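PDB 3K5I: phosphoribosyl-aminoimidazole carboxylase from Aspergillus clavatus, which probably uses ATP and bicarbonate to carboxylate 5-aminoimidazole ribonucleotide (AIR) to its N5-carboxy form, a step of purine biosynthesis. Local coordinates for residues A[237-242]-A[331-336]; A[356-361]-A[377-382]; A[85-90]-A[107-112]; A[25-30]-A[46-51]. One frame throughout, in Å; residues are numbered along the deposited sequence.

In the fold
The four contacts form two touching pairs in two different sheets. Contacts 1 and 2 lie in the large antiparallel sheet, their centres about 10 Å apart, and meet where strand 331-337 hydrogen-bonds to strand 373-380. Contacts 3 and 4 lie in the parallel sheet of the preATP-grasp domain, centres about 11 Å apart, joined where strand 89-92 bonds to strand 26-30. Contact 1 is interior and relies on apolar packing on both faces; contacts 2 and 4, also mostly buried, both reach the second subunit. Contact 3 is the most solvent-accessible: a weak water bridge stands where a direct backbone bond is lacking, and a long, doubtful ion pair lies at its exposed end.

Contact 1. Residues A[237-242]-A[331-336]; sequences KLVYAP and SIMLNI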
loop_
_atom_site.group_PDB
_atom_site.type_symbol
_atom_site.label_atom_id
_atom_site.label_comp_id
_atom_site.label_asym_id
_atom_site.label_seq_id
_atom_site.Cartn_x
_atom_site.Cartn_y
_atom_site.Cartn_z
ATOM N N LYS A 237 -14.199 7.451 14.848
ATOM C CA LYS A 237 -14.925 6.332 14.281
ATOM C C LYS A 237 -14.898 6.381 12.756
ATOM O O LYS A 237 -14.428 5.449 12.093
ATOM C CB LYS A 237 -16.350 6.300 14.850
ATOM C CG LYS A 237 -17.196 5.152 14.320
ATOM C CD LYS A 237 -18.585 5.267 14.948
ATOM C CE LYS A 237 -19.724 4.670 14.120
ATOM N NZ LYS A 237 -21.028 5.028 14.768
ATOM N N LEU A 238 -15.392 7.485 12.221
ATOM C CA LEU A 238 -15.410 7.625 10.768
ATOM C C LEU A 238 -14.734 8.901 10.342
ATOM O O LEU A 238 -14.697 9.878 11.116
ATOM C CB LEU A 238 -16.820 7.925 10.242
ATOM C CG LEU A 238 -17.696 6.723 10.549
ATOM C CD1 LEU A 238 -19.205 7.078 10.650
ATOM C CD2 LEU A 238 -17.331 5.857 9.350
ATOM N N VAL A 239 -14.266 8.860 9.092
ATOM C CA VAL A 239 -13.675 10.025 8.429
ATOM C C VAL A 239 -14.299 10.113 7.014
ATOM O O VAL A 239 -14.299 9.096 6.343
ATOM C CB VAL A 239 -12.124 10.057 8.434
ATOM C CG1 VAL A 239 -11.616 11.282 7.618
ATOM C CG2 VAL A 239 -11.566 10.127 9.887
ATOM N N TYR A 240 -14.815 11.273 6.584
ATOM C CA TYR A 240 -15.386 11.503 5.223
ATOM C C TYR A 240 -14.469 12.521 4.581
ATOM O O TYR A 240 -14.255 13.645 5.022
ATOM C CB TYR A 240 -16.793 12.087 5.236
ATOM C CG TYR A 240 -17.769 11.195 5.949
ATOM C CD1 TYR A 240 -17.776 11.108 7.341
ATOM C CD2 TYR A 240 -18.628 10.380 5.229
ATOM C CE1 TYR A 240 -18.637 10.271 7.999
ATOM C CE2 TYR A 240 -19.504 9.519 5.913
ATOM C CZ TYR A 240 -19.528 9.495 7.272
ATOM O OH TYR A 240 -20.434 8.617 7.831
ATOM N N ALA A 241 -13.886 12.117 3.472
ATOM C CA ALA A 241 -12.936 13.024 2.876
ATOM C C ALA A 241 -13.263 13.249 1.411
ATOM O O ALA A 241 -13.373 12.308 0.653
ATOM C CB ALA A 241 -11.521 12.376 3.132
ATOM N N PRO A 242 -13.464 14.503 1.004
ATOM C CA PRO A 242 -13.358 15.675 1.872
ATOM C C PRO A 242 -14.642 15.772 2.692
ATOM O O PRO A 242 -15.552 14.982 2.413
ATOM C CB PRO A 242 -13.285 16.812 0.849
ATOM C CG PRO A 242 -14.193 16.287 -0.263
ATOM C CD PRO A 242 -14.168 14.807 -0.250
ATOM N N SER A 331 -13.910 9.494 -0.338
ATOM C CA SER A 331 -13.703 8.318 0.495
ATOM C C SER A 331 -14.156 8.425 1.938
ATOM O O SER A 331 -14.432 9.487 2.497
ATOM C CB SER A 331 -12.339 7.664 0.296
ATOM O OG SER A 331 -11.259 8.535 0.564
ATOM N N ILE A 332 -14.295 7.255 2.530
ATOM C CA ILE A 332 -14.743 7.216 3.914
ATOM C C ILE A 332 -13.835 6.211 4.646
ATOM O O ILE A 332 -13.591 5.110 4.131
ATOM C CB ILE A 332 -16.262 6.699 4.000
ATOM C CG1 ILE A 332 -17.182 7.660 3.256
ATOM C CG2 ILE A 332 -16.845 6.750 5.449
ATOM C CD1 ILE A 332 -18.530 7.039 2.972
ATOM N N MET A 333 -13.344 6.563 5.834
ATOM C CA MET A 333 -12.525 5.598 6.579
ATOM C C MET A 333 -13.341 5.366 7.833
ATOM O O MET A 333 -13.861 6.333 8.453
ATOM C CB MET A 333 -11.124 6.137 6.922
ATOM C CG MET A 333 -10.189 5.251 7.826
ATOM S SD MET A 333 -9.586 6.249 9.239
ATOM C CE MET A 333 -10.980 6.411 10.212
ATOM N N LEU A 334 -13.418 4.074 8.150
ATOM C CA LEU A 334 -14.093 3.574 9.348
ATOM C C LEU A 334 -13.027 2.902 10.251
ATOM O O LEU A 334 -12.185 2.144 9.773
ATOM C CB LEU A 334 -15.178 2.558 8.951
ATOM C CG LEU A 334 -15.912 1.960 10.164
ATOM C CD1 LEU A 334 -17.024 2.825 10.734
ATOM C CD2 LEU A 334 -16.558 0.720 9.680
ATOM N N ASN A 335 -12.983 3.187 11.547
ATOM C CA ASN A 335 -11.966 2.544 12.378
ATOM C C ASN A 335 -12.546 1.219 12.789
ATOM O O ASN A 335 -13.749 1.169 12.858
ATOM C CB ASN A 335 -11.717 3.331 13.688
ATOM C CG ASN A 335 -10.525 4.264 13.558
ATOM O OD1 ASN A 335 -9.691 4.097 12.649
ATOM N ND2 ASN A 335 -10.450 5.273 14.423
ATOM N N ILE A 336 -11.709 0.224 13.083
ATOM C CA ILE A 336 -12.101 -1.074 13.586
ATOM C C ILE A 336 -11.555 -1.023 15.000
ATOM O O ILE A 336 -10.369 -1.119 15.272
ATOM C CB ILE A 336 -11.413 -2.182 12.887
ATOM C CG1 ILE A 336 -11.843 -2.185 11.427
ATOM C CG2 ILE A 336 -11.790 -3.494 13.538
ATOM C CD1 ILE A 336 -11.072 -3.244 10.762
#
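Ser331 begins the pairing with Ala241: Ser331 N bonds to Ala241 O at 3.0 Å and Ala241 N answers with a bond to Ser331 O, a hydrogen-bonded antiparallel pair. Ile332 turns to the other face of the sheet, beside Tyr240. Its CG2 stands over one face of the phenol ring, displaced toward the rim, 4.2 Å from the Tyr240 ring centroid and 22° off the ring normal, which meets the geometry of a CH-pi contact. Ile332 CG1 adds a touch on Tyr240 CD2 at 3.7 Å, and Met384 of helix 384-399 packs on both residues. Met333 comes back to the Ser331 face and is bonded twice to Val239, the bond from Val239 N to Met333 O being 2.6 Å long. Met333 CG lies anti to the backbone N (chi1 175°), and the chain then bends at chi2 and chi3, which brings CE to 3.8 Å from Val239 CG2. Leu334 points to the Tyr240 face, where its CD1 presses on Leu238 CD2 at 3.3 Å, closer than normal van der Waals contact. Asn335 closes the ladder through Asn335 N to Lys237 O at 2.7 Å, while its ND2 donates to Cys236 O and to Asn294 OD1. Lys237 and Leu238 together face Val230, a classic beta bulge, and Lys237 NZ forms a salt bridge with Glu232. Five backbone bonds thus meet the polar demand between two strands running at 168°, leaving both faces to largely apolar contacts; this chemistry implies a buried seam that joins the ATP-grasp and C-terminal family regions into one continuous sheet.

Contact 2. Residues A[356-361]-A[377-382]; sequences PNASIH and ITVTAP
Ile360 and Ile377 lie side by side and point the same way, with Ile377 CD1 4.0 Å from Ile360 CG1. Ile377 CG1 is set anti to its carbonyl carbon (chi1 -51°), and the other branch, CG2, is left to meet Ala358. The Ala358 methyl is held between two branches of the partner strand: Ala358 CB is 3.7 Å from Ile377 CG2 and 3.5 Å from Val379 CG2, the latter pair a little tight. On the reverse face Ser359 stands beside Thr378, and these two form the hydrogen-bonded pair, with Ser359 N to Thr378 O and Thr378 N to Ser359 O both 2.7 Å. In the conformer given, Ser359 OG bonds to Glu301, which also bonds to His361.

At the open end of the strands, Asn357 extends its amide across to Thr380. Asn357 ND2 gives a bond of 3.2 Å to Thr380 O, which lies near the Asn357 amide plane, whereas the donor sits 47° above the plane of the Thr380 carbonyl. A weak bond from Thr380 N reaches Asn357 O, and a water donates to the same oxygen. Asn357 N is bonded to Ser324 of the second subunit. The segments 358-361 and 377-380 run antiparallel, axes at 163°, as part of a beta hairpin of the C-terminal domain, whose connecting loop carries Lys365 and Arg372 of the AIR pocket.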
loop_
_atom_site.group_PDB
_atom_site.type_symbol
_atom_site.label_atom_id
_atom_site.label_comp_id
_atom_site.label_asym_id
_atom_site.label_seq_id
_atom_site.Cartn_x
_atom_site.Cartn_y
_atom_site.Cartn_z
ATOM N N PRO A 356 -17.769 -3.163 -1.727
ATOM C CA PRO A 356 -17.025 -2.896 -2.971
ATOM C C PRO A 356 -16.053 -1.760 -2.616
ATOM O O PRO A 356 -16.406 -0.923 -1.795
ATOM C CB PRO A 356 -18.102 -2.441 -3.997
ATOM C CG PRO A 356 -19.443 -2.706 -3.334
ATOM C CD PRO A 356 -19.243 -3.016 -1.859
ATOM N N ASN A 357 -14.881 -1.686 -3.252
ATOM C CA ASN A 357 -13.923 -0.575 -3.028
ATOM C C ASN A 357 -13.342 -0.335 -1.668
ATOM O O ASN A 357 -12.820 0.734 -1.380
ATOM C CB ASN A 357 -14.574 0.751 -3.442
ATOM C CG ASN A 357 -14.956 0.720 -4.900
ATOM O OD1 ASN A 357 -14.613 -0.272 -5.579
ATOM N ND2 ASN A 357 -15.615 1.771 -5.399
ATOM N N ALA A 358 -13.415 -1.360 -0.836
ATOM C CA ALA A 358 -12.965 -1.190 0.508
ATOM C C ALA A 358 -11.548 -1.684 0.704
ATOM O O ALA A 358 -11.238 -2.845 0.424
ATOM C CB ALA A 358 -13.962 -1.936 1.387
ATOM N N SER A 359 -10.679 -0.798 1.189
ATOM C CA SER A 359 -9.307 -1.219 1.382
ATOM C C SER A 359 -9.184 -1.538 2.855
ATOM O O SER A 359 -9.479 -0.688 3.687
ATOM C CB SER A 359 -8.372 -0.083 0.944
ATOM O OG SER A 359 -7.068 -0.157 1.484
ATOM N N ILE A 360 -8.757 -2.769 3.138
ATOM C CA ILE A 360 -8.622 -3.200 4.520
ATOM C C ILE A 360 -7.219 -3.085 5.103
ATOM O O ILE A 360 -6.295 -3.522 4.475
ATOM C CB ILE A 360 -9.066 -4.670 4.668
ATOM C CG1 ILE A 360 -10.530 -4.861 4.175
ATOM C CG2 ILE A 360 -8.731 -5.144 6.073
ATOM C CD1 ILE A 360 -11.062 -6.139 3.512
ATOM N N HIS A 361 -7.084 -2.519 6.302
ATOM C CA HIS A 361 -5.806 -2.374 6.946
ATOM C C HIS A 361 -5.962 -2.865 8.343
ATOM O O HIS A 361 -6.580 -2.156 9.153
ATOM C CB HIS A 361 -5.464 -0.868 7.080
ATOM C CG HIS A 361 -5.281 -0.179 5.764
ATOM N ND1 HIS A 361 -4.045 0.257 5.337
ATOM C CD2 HIS A 361 -6.169 0.145 4.786
ATOM C CE1 HIS A 361 -4.178 0.797 4.135
ATOM N NE2 HIS A 361 -5.449 0.736 3.778
ATOM N N ILE A 377 -10.700 0.561 7.620
ATOM C CA ILE A 377 -11.154 0.182 6.293
ATOM C C ILE A 377 -11.348 1.510 5.618
ATOM O O ILE A 377 -11.899 2.466 6.202
ATOM C CB ILE A 377 -12.588 -0.327 6.219
ATOM C CG1 ILE A 377 -12.780 -1.414 7.258
ATOM C CG2 ILE A 377 -12.880 -0.861 4.775
ATOM C CD1 ILE A 377 -11.678 -2.416 7.156
ATOM N N THR A 378 -10.864 1.570 4.387
ATOM C CA THR A 378 -11.072 2.838 3.697
ATOM C C THR A 378 -11.864 2.527 2.434
ATOM O O THR A 378 -11.414 1.720 1.625
ATOM C CB THR A 378 -9.742 3.585 3.294
ATOM O OG1 THR A 378 -9.104 4.146 4.424
ATOM C CG2 THR A 378 -10.056 4.822 2.453
ATOM N N VAL A 379 -12.982 3.215 2.253
ATOM C CA VAL A 379 -13.760 2.997 1.003
ATOM C C VAL A 379 -13.787 4.226 0.057
ATOM O O VAL A 379 -14.085 5.370 0.463
ATOM C CB VAL A 379 -15.191 2.539 1.356
ATOM C CG1 VAL A 379 -16.070 2.376 0.135
ATOM C CG2 VAL A 379 -15.101 1.254 2.099
ATOM N N THR A 380 -13.447 4.019 -1.214
ATOM C CA THR A 380 -13.437 5.162 -2.144
ATOM C C THR A 380 -14.645 5.057 -3.110
ATOM O O THR A 380 -15.373 4.069 -3.139
ATOM C CB THR A 380 -12.188 5.038 -3.005
ATOM O OG1 THR A 380 -12.176 3.730 -3.594
ATOM C CG2 THR A 380 -10.970 5.081 -2.145
ATOM N N ALA A 381 -14.851 6.077 -3.928
ATOM C CA ALA A 381 -15.916 6.058 -4.909
ATOM C C ALA A 381 -15.886 7.378 -5.652
ATOM O O ALA A 381 -15.404 8.390 -5.123
ATOM C CB ALA A 381 -17.260 5.694 -4.368
ATOM N N PRO A 382 -16.348 7.365 -6.907
ATOM C CA PRO A 382 -16.273 8.609 -7.677
ATOM C C PRO A 382 -17.106 9.686 -7.001
ATOM O O PRO A 382 -16.870 10.827 -7.288
ATOM C CB PRO A 382 -16.789 8.243 -9.076
ATOM C CG PRO A 382 -17.062 6.700 -9.056
ATOM C CD PRO A 382 -16.480 6.169 -7.758
HETATM O O HOH W 1 -10.188 1.843 -1.782
#

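Contact 3. Residues A[85-90]-A[107-112]; sequences KTCDVV and SEVKIE
Val90 uses both of its backbone polar atoms on the segment 107-112: Val90 N donates to Lys110 O at 3.0 Å, and Val90 O accepts from Glu112 N at 3.1 Å. One residue bonded to two that flank its partner Ile111 is the signature of parallel strands, here the two strands of a beta-alpha-beta unit linked through helix 99-105. Val89 looks the other way, its backbone bonded to Gly28 of the central strand 26-30. The strand at 110-111 is outermost within the chain, and the polar contacts thin out toward its start. Asp88 O and Lys110 N are too far apart for a direct bond; a water spans them, donating to Asp88 O and accepting from Lys110 N, both bonds weak at 3.3 Å. The acidic side chains on both segments are engaged elsewhere, Asp88 OD2 accepting from Lys26 N and Glu112 OE1 from Lys268 N, while the backbone O of Glu112 is bonded to Thr91 OG1. At the exposed end Lys85 NZ and Glu108 OE1 form a long and doubtful ion pair of 3.9 Å, since Lys85 is modelled in two conformers and Glu108 is poorly ordered. Between these polar stations lies a small apolar patch formed by Val90 and Val109. Val109 has CG1 between its backbone N and carbonyl carbon (chi1 65°), on the side facing Val90. The two valines cross at about a right angle, Val90 CG2 lying 4.0 Å from Val109 CG1.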
loop_
_atom_site.group_PDB
_atom_site.type_symbol
_atom_site.label_atom_id
_atom_site.label_comp_id
_atom_site.label_asym_id
_atom_site.label_seq_id
_atom_site.Cartn_x
_atom_site.Cartn_y
_atom_site.Cartn_z
ATOM N N LYS A 85 21.517 7.264 18.354
ATOM C CA LYS A 85 22.927 7.118 18.025
ATOM C C LYS A 85 23.076 6.205 16.801
ATOM O O LYS A 85 24.156 5.740 16.422
ATOM C CB LYS A 85 23.647 6.397 19.191
ATOM C CG LYS A 85 23.678 7.050 20.567
ATOM C CD LYS A 85 24.947 7.847 20.894
ATOM C CE LYS A 85 24.635 9.052 21.808
ATOM N NZ LYS A 85 25.791 9.585 22.605
ATOM N N THR A 86 21.963 5.921 16.146
ATOM C CA THR A 86 22.135 5.019 15.025
ATOM C C THR A 86 21.281 5.454 13.848
ATOM O O THR A 86 20.972 4.705 12.935
ATOM C CB THR A 86 21.816 3.569 15.503
ATOM O OG1 THR A 86 20.479 3.471 16.017
ATOM C CG2 THR A 86 22.730 3.200 16.625
ATOM N N CYS A 87 20.896 6.710 13.872
ATOM C CA CYS A 87 20.060 7.031 12.765
ATOM C C CYS A 87 20.284 8.480 12.355
ATOM O O CYS A 87 20.711 9.307 13.151
ATOM C CB CYS A 87 18.598 6.664 13.181
ATOM S SG CYS A 87 17.840 8.054 14.105
ATOM N N ASP A 88 20.024 8.800 11.092
ATOM C CA ASP A 88 20.224 10.180 10.724
ATOM C C ASP A 88 19.142 11.146 11.093
ATOM O O ASP A 88 19.455 12.322 11.055
ATOM C CB ASP A 88 20.671 10.358 9.288
ATOM C CG ASP A 88 21.797 9.422 8.987
ATOM O OD1 ASP A 88 22.960 9.599 9.459
ATOM O OD2 ASP A 88 21.351 8.438 8.370
ATOM N N VAL A 89 17.917 10.718 11.401
ATOM C CA VAL A 89 16.878 11.688 11.778
ATOM C C VAL A 89 15.980 10.865 12.651
ATOM O O VAL A 89 15.696 9.696 12.421
ATOM C CB VAL A 89 16.126 12.421 10.644
ATOM C CG1 VAL A 89 15.553 11.399 9.681
ATOM C CG2 VAL A 89 15.042 13.354 11.202
ATOM N N VAL A 90 15.610 11.505 13.735
ATOM C CA VAL A 90 14.747 10.804 14.678
ATOM C C VAL A 90 13.351 11.410 14.625
ATOM O O VAL A 90 13.181 12.607 14.756
ATOM C CB VAL A 90 15.328 10.841 16.102
ATOM C CG1 VAL A 90 14.240 10.419 17.109
ATOM C CG2 VAL A 90 16.577 9.930 16.143
ATOM N N SER A 107 22.442 17.064 19.841
ATOM C CA SER A 107 23.743 17.263 19.224
ATOM C C SER A 107 24.264 16.108 18.354
ATOM O O SER A 107 25.237 16.269 17.612
ATOM C CB SER A 107 24.721 17.449 20.389
ATOM O OG SER A 107 24.039 18.006 21.505
ATOM N N GLU A 108 23.637 14.943 18.471
ATOM C CA GLU A 108 24.048 13.744 17.723
ATOM C C GLU A 108 23.207 13.281 16.513
ATOM O O GLU A 108 23.582 12.378 15.748
ATOM C CB GLU A 108 24.305 12.622 18.745
ATOM C CG GLU A 108 25.729 12.661 19.376
ATOM C CD GLU A 108 25.857 13.221 20.810
ATOM O OE1 GLU A 108 26.957 13.100 21.406
ATOM O OE2 GLU A 108 24.885 13.797 21.356
ATOM N N VAL A 109 22.063 13.926 16.319
ATOM C CA VAL A 109 21.182 13.577 15.232
ATOM C C VAL A 109 20.172 14.713 15.111
ATOM O O VAL A 109 19.954 15.509 16.051
ATOM C CB VAL A 109 20.454 12.273 15.556
ATOM C CG1 VAL A 109 19.574 12.532 16.755
ATOM C CG2 VAL A 109 19.684 11.750 14.334
ATOM N N LYS A 110 19.580 14.799 13.930
ATOM C CA LYS A 110 18.538 15.822 13.702
ATOM C C LYS A 110 17.257 15.268 14.300
ATOM O O LYS A 110 17.063 14.036 14.357
ATOM C CB LYS A 110 18.218 16.052 12.214
ATOM C CG LYS A 110 19.232 16.841 11.393
ATOM C CD LYS A 110 19.518 16.014 10.130
ATOM C CE LYS A 110 19.980 16.806 8.885
ATOM N NZ LYS A 110 20.340 15.940 7.689
ATOM N N ILE A 111 16.392 16.186 14.726
ATOM C CA ILE A 111 15.128 15.706 15.305
ATOM C C ILE A 111 13.973 16.366 14.603
ATOM O O ILE A 111 13.871 17.570 14.626
ATOM C CB ILE A 111 14.981 15.871 16.846
ATOM C CG1 ILE A 111 16.215 15.248 17.569
ATOM C CG2 ILE A 111 13.538 15.364 17.294
ATOM C CD1 ILE A 111 16.652 15.814 19.014
ATOM N N GLU A 112 13.061 15.604 14.023
ATOM C CA GLU A 112 11.958 16.284 13.357
ATOM C C GLU A 112 10.663 15.479 13.529
ATOM O O GLU A 112 10.597 14.283 13.223
ATOM C CB GLU A 112 12.317 16.433 11.864
ATOM C CG GLU A 112 13.577 17.264 11.474
ATOM C CD GLU A 112 13.509 18.746 11.858
ATOM O OE1 GLU A 112 12.509 19.200 12.426
ATOM O OE2 GLU A 112 14.477 19.493 11.637
HETATM O O HOH W 2 22.017 14.280 11.778
#

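Contact 4. Residues A[25-30]-A[46-51]; sequences RKVGVL and LNIQVN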
loop_
_atom_site.group_PDB
_atom_site.type_symbol
_atom_site.label_atom_id
_atom_site.label_comp_id
_atom_site.label_asym_id
_atom_site.label_seq_id
_atom_site.Cartn_x
_atom_site.Cartn_y
_atom_site.Cartn_z
ATOM N N ARG A 25 19.863 7.570 3.935
ATOM C CA ARG A 25 19.643 7.892 5.339
ATOM C C ARG A 25 18.735 6.913 6.055
ATOM O O ARG A 25 17.853 6.275 5.464
ATOM C CB ARG A 25 19.213 9.339 5.512
ATOM C CG ARG A 25 20.017 10.173 4.530
ATOM C CD ARG A 25 20.007 11.625 4.855
ATOM N NE ARG A 25 19.115 12.344 3.960
ATOM C CZ ARG A 25 18.477 13.450 4.325
ATOM N NH1 ARG A 25 18.637 13.975 5.537
ATOM N NH2 ARG A 25 17.680 14.046 3.459
ATOM N N LYS A 26 19.004 6.818 7.353
ATOM C CA LYS A 26 18.287 5.947 8.255
ATOM C C LYS A 26 17.381 6.856 9.059
ATOM O O LYS A 26 17.745 7.961 9.445
ATOM C CB LYS A 26 19.310 5.193 9.126
ATOM C CG LYS A 26 19.758 3.822 8.544
ATOM C CD LYS A 26 20.935 3.093 9.251
ATOM C CE LYS A 26 22.272 3.836 9.153
ATOM N NZ LYS A 26 23.024 4.245 10.393
ATOM N N VAL A 27 16.157 6.403 9.263
ATOM C CA VAL A 27 15.164 7.156 10.018
ATOM C C VAL A 27 14.826 6.422 11.316
ATOM O O VAL A 27 14.542 5.205 11.228
ATOM C CB VAL A 27 13.840 7.280 9.247
ATOM C CG1 VAL A 27 12.898 8.066 10.125
ATOM C CG2 VAL A 27 14.046 8.027 7.893
ATOM N N GLY A 28 14.891 7.110 12.462
ATOM C CA GLY A 28 14.613 6.505 13.783
ATOM C C GLY A 28 13.199 6.925 14.065
ATOM O O GLY A 28 12.905 8.144 14.008
ATOM N N VAL A 29 12.346 5.942 14.334
ATOM C CA VAL A 29 10.961 6.318 14.658
ATOM C C VAL A 29 10.666 5.938 16.098
ATOM O O VAL A 29 10.756 4.772 16.487
ATOM C CB VAL A 29 9.833 5.756 13.704
ATOM C CG1 VAL A 29 9.685 4.260 13.851
ATOM C CG2 VAL A 29 8.408 6.294 14.109
ATOM N N LEU A 30 10.310 6.929 16.905
ATOM C CA LEU A 30 10.009 6.626 18.285
ATOM C C LEU A 30 8.547 6.105 18.411
ATOM O O LEU A 30 7.616 6.888 18.303
ATOM C CB LEU A 30 10.021 7.967 18.992
ATOM C CG LEU A 30 11.258 8.398 19.772
ATOM C CD1 LEU A 30 12.556 7.481 19.931
ATOM C CD2 LEU A 30 11.317 9.838 19.302
ATOM N N LEU A 46 10.415 3.192 -0.701
ATOM C CA LEU A 46 11.555 3.949 -1.194
ATOM C C LEU A 46 12.928 3.346 -0.781
ATOM O O LEU A 46 13.990 3.881 -1.118
ATOM C CB LEU A 46 11.393 5.390 -0.731
ATOM C CG LEU A 46 10.205 6.179 -1.243
ATOM C CD1 LEU A 46 10.611 7.461 -0.513
ATOM C CD2 LEU A 46 10.079 6.274 -2.788
ATOM N N ASN A 47 12.905 2.210 -0.074
ATOM C CA ASN A 47 14.106 1.531 0.409
ATOM C C ASN A 47 14.901 2.389 1.405
ATOM O O ASN A 47 16.144 2.434 1.399
ATOM C CB ASN A 47 14.949 0.951 -0.722
ATOM C CG ASN A 47 14.125 0.198 -1.723
ATOM O OD1 ASN A 47 14.564 -0.067 -2.857
ATOM N ND2 ASN A 47 12.933 -0.216 -1.277
ATOM N N ILE A 48 14.144 3.088 2.248
ATOM C CA ILE A 48 14.727 3.910 3.303
ATOM C C ILE A 48 14.567 3.074 4.555
ATOM O O ILE A 48 13.484 2.595 4.843
ATOM C CB ILE A 48 14.111 5.302 3.470
ATOM C CG1 ILE A 48 14.800 6.098 2.388
ATOM C CG2 ILE A 48 14.360 5.978 4.897
ATOM C CD1 ILE A 48 13.856 6.990 1.703
ATOM N N GLN A 49 15.686 2.923 5.247
ATOM C CA GLN A 49 15.803 2.138 6.458
ATOM C C GLN A 49 15.186 2.890 7.577
ATOM O O GLN A 49 15.556 4.038 7.868
ATOM C CB GLN A 49 17.250 1.891 6.915
ATOM C CG GLN A 49 17.232 0.700 7.875
ATOM C CD GLN A 49 18.597 0.275 8.345
ATOM O OE1 GLN A 49 19.330 -0.313 7.569
ATOM N NE2 GLN A 49 18.935 0.527 9.608
ATOM N N VAL A 50 14.260 2.151 8.172
ATOM C CA VAL A 50 13.561 2.610 9.330
ATOM C C VAL A 50 13.914 1.818 10.609
ATOM O O VAL A 50 13.532 0.626 10.724
ATOM C CB VAL A 50 12.076 2.933 9.065
ATOM C CG1 VAL A 50 11.409 3.435 10.382
ATOM C CG2 VAL A 50 11.983 4.064 8.007
ATOM N N ASN A 51 14.667 2.437 11.548
ATOM C CA ASN A 51 14.934 1.686 12.807
ATOM C C ASN A 51 13.846 2.070 13.793
ATOM O O ASN A 51 13.631 3.232 14.065
ATOM C CB ASN A 51 16.219 2.032 13.521
ATOM C CG ASN A 51 17.369 1.872 12.601
ATOM O OD1 ASN A 51 17.277 1.028 11.728
ATOM N ND2 ASN A 51 18.344 2.751 12.680
#
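Val27 is the centre of the buried, apolar side: its CG2, set anti to the carbonyl carbon while CG1 is anti to the backbone N (chi1 180°), meets Ile48 CG2 at 3.6 Å, and its CB rests 3.9 Å from Val50 CG2. Val29 extends the row, with CG1 against Val50 CG1 at 4.0 Å, and Val89 of the next strand packs on Val27. Beneath these branched side chains the backbones are bonded in parallel fashion, Val27 N to Gln49 O and Asn51 N to Val27 O each at 2.8 Å, followed by Val29 N to Asn51 O.

The opposite face is polar, and partly exposed at Lys26 and Gln49. These two run closely alongside each other, Lys26 CD lying 3.3 Å from Gln49 NE2 as simple contact. The Gln49 amide is fixed by its own strand: NE2 donates to a lone pair of Asn51 OD1 at 2.7 Å. The loose element here is Lys26 NZ, which leads off to a weak bond with Thr86 O.

Segments 26-30 and 49-51 run nearly parallel, their axes at 31°, and helix 34-46 connects them. This is the beta-alpha-beta unit of a Rossmann-like preATP-grasp domain, in which Gly33, Gln34 and Leu35, just past the first strand, line the AIR pocket.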